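Local coordinates for protein putative sugar phosphate isomerase (Acidithiobacillus ferrooxidans, PDB 3L2H) that probably binds a metal ion in a cupin domain and may act as a sugar phosphate isomerase, a role suggested but not established, at residues D125-D130 with L138-G143. Sequence-based numbering, arbitrary orientation.
Sequences DQDVVD and LYRNNG
Strands 126-130 and 138-141 run antiparallel, their axes 4.8 Å apart, with V129 and L138 and then D127 and R140 as hydrogen-bonded pairs and a further bond from N142 N to D125 O (2.7 Å). On the face carrying Q126, V128, Y139 and N141, the amide of Q126 donates through NE2 to N141 OD1 (2.8 Å). The acceptor lies in the plane of the Q126 amide, but NE2 sits above the carbonyl plane of N141, the two amides being turned 61° apart. With CG anti to the carbonyl carbon (chi1 -64°) and the chain extended beyond it, the Q126 amide reaches N141, and Q126 CG passes 3.3 Å from N141 OD1; a water lies within bonding distance of N141 OD1 and D127 O. A leucine in place of Q126 would probably leave N141 OD1 without its amide donor and the N141 side chain freer to turn. The strands form a beta hairpin at the middle of a four-stranded antiparallel sheet, flanked by strands 64-65 and 144-149, in this cupin-family protein; Y67 of the second subunit packs on Q126 and N141. Further along this face V128 CG2 meets Y139 CD1 obliquely at 4.0 Å, and the Y139 ring stacks on Y139 of that subunit. On the opposite face, with D127, V129 and L138, the R140 chain bends at chi3 (48°) to bring NH2 to 3.6 Å from D127 CB. Instead of a direct salt bridge, a water at the guanidinium edge joins NH2 to D127 OD2, while R140 NH2 forms a salt bridge with E68 and D127 OD2 is hydrogen-bonded to H65. At the open end of the hairpin, another water links D125 OD2 (3.2 Å) to N142 ND2, which also bonds to Y67 OH of the second subunit.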
# COMPACT_ATOMS: atom_id res chain seq x y z
N ASP B 125 0.74 -8.55 2.47
CA ASP B 125 -0.39 -9.29 1.95
C ASP B 125 -0.09 -10.02 0.63
O ASP B 125 -0.72 -11.04 0.37
CB ASP B 125 -1.56 -8.35 1.71
CG ASP B 125 -2.28 -7.95 2.99
OD1 ASP B 125 -2.09 -8.58 4.04
OD2 ASP B 125 -3.10 -7.04 2.91
N GLN B 126 0.82 -9.50 -0.17
CA GLN B 126 1.26 -10.13 -1.41
C GLN B 126 2.79 -10.32 -1.47
O GLN B 126 3.56 -9.39 -1.20
CB GLN B 126 0.83 -9.33 -2.64
CG GLN B 126 -0.70 -9.20 -2.86
CD GLN B 126 -1.05 -8.42 -4.16
OE1 GLN B 126 -1.22 -7.21 -4.07
NE2 GLN B 126 -1.09 -9.11 -5.36
N ASP B 127 3.21 -11.48 -1.95
CA ASP B 127 4.63 -11.74 -2.17
C ASP B 127 4.74 -12.84 -3.20
O ASP B 127 3.76 -13.53 -3.53
CB ASP B 127 5.30 -12.13 -0.84
CG ASP B 127 6.83 -12.06 -0.85
OD1 ASP B 127 7.44 -11.44 -1.75
OD2 ASP B 127 7.40 -12.66 0.10
N VAL B 128 5.93 -13.00 -3.72
CA VAL B 128 6.27 -14.06 -4.63
C VAL B 128 7.58 -14.60 -4.07
O VAL B 128 8.48 -13.83 -3.72
CB VAL B 128 6.44 -13.58 -6.06
CG1 VAL B 128 6.83 -14.78 -6.97
CG2 VAL B 128 5.16 -12.87 -6.57
N VAL B 129 7.66 -15.91 -3.92
CA VAL B 129 8.86 -16.51 -3.38
C VAL B 129 9.32 -17.62 -4.28
O VAL B 129 8.53 -18.50 -4.63
CB VAL B 129 8.65 -17.07 -1.98
CG1 VAL B 129 10.01 -17.63 -1.42
CG2 VAL B 129 8.01 -16.01 -1.06
N ASP B 130 10.61 -17.61 -4.64
CA ASP B 130 11.17 -18.65 -5.48
C ASP B 130 11.92 -19.65 -4.62
O ASP B 130 12.62 -19.26 -3.69
CB ASP B 130 12.13 -18.10 -6.51
CG ASP B 130 11.41 -17.41 -7.65
OD1 ASP B 130 10.24 -17.79 -7.89
OD2 ASP B 130 11.97 -16.45 -8.22
N LEU B 138 6.24 -19.67 -5.63
CA LEU B 138 5.04 -19.48 -4.83
C LEU B 138 4.50 -18.05 -5.00
O LEU B 138 5.23 -17.12 -4.78
CB LEU B 138 5.34 -19.69 -3.37
CG LEU B 138 4.23 -19.34 -2.37
CD1 LEU B 138 3.07 -20.29 -2.49
CD2 LEU B 138 4.81 -19.33 -0.94
N TYR B 139 3.22 -17.91 -5.36
CA TYR B 139 2.58 -16.63 -5.44
C TYR B 139 1.65 -16.62 -4.25
O TYR B 139 0.80 -17.51 -4.13
CB TYR B 139 1.77 -16.52 -6.71
CG TYR B 139 2.51 -16.68 -8.00
CD1 TYR B 139 3.10 -15.59 -8.64
CD2 TYR B 139 2.60 -17.92 -8.61
CE1 TYR B 139 3.78 -15.78 -9.87
CE2 TYR B 139 3.28 -18.12 -9.77
CZ TYR B 139 3.84 -17.02 -10.43
OH TYR B 139 4.47 -17.26 -11.62
N ARG B 140 1.84 -15.66 -3.33
CA ARG B 140 0.99 -15.57 -2.16
C ARG B 140 0.24 -14.24 -2.24
O ARG B 140 0.84 -13.20 -2.29
CB ARG B 140 1.78 -15.68 -0.87
CG ARG B 140 0.86 -15.74 0.34
CD ARG B 140 1.63 -15.88 1.68
NE ARG B 140 2.72 -14.95 1.83
CZ ARG B 140 2.57 -13.67 2.12
NH1 ARG B 140 1.36 -13.15 2.22
NH2 ARG B 140 3.63 -12.88 2.21
N ASN B 141 -1.07 -14.34 -2.23
CA ASN B 141 -1.97 -13.22 -2.48
C ASN B 141 -3.10 -13.24 -1.49
O ASN B 141 -4.12 -13.87 -1.70
CB ASN B 141 -2.47 -13.30 -3.95
CG ASN B 141 -1.34 -12.95 -4.94
OD1 ASN B 141 -0.74 -11.85 -4.84
ND2 ASN B 141 -1.01 -13.86 -5.85
N ASN B 142 -2.92 -12.47 -0.42
CA ASN B 142 -3.91 -12.45 0.66
C ASN B 142 -4.51 -13.80 1.01
O ASN B 142 -5.73 -14.00 0.90
CB ASN B 142 -5.08 -11.57 0.27
CG ASN B 142 -4.76 -10.11 0.38
OD1 ASN B 142 -5.11 -9.49 1.40
ND2 ASN B 142 -4.06 -9.56 -0.58
N GLY B 143 -3.77 -14.80 1.38
CA GLY B 143 -4.61 -15.99 1.72
C GLY B 143 -4.85 -16.99 0.59
O GLY B 143 -5.26 -18.12 0.87
O HOH W 1 -3.72 -6.71 -0.25
O HOH W 2 1.96 -11.93 -5.07
O HOH W 3 6.27 -14.12 1.98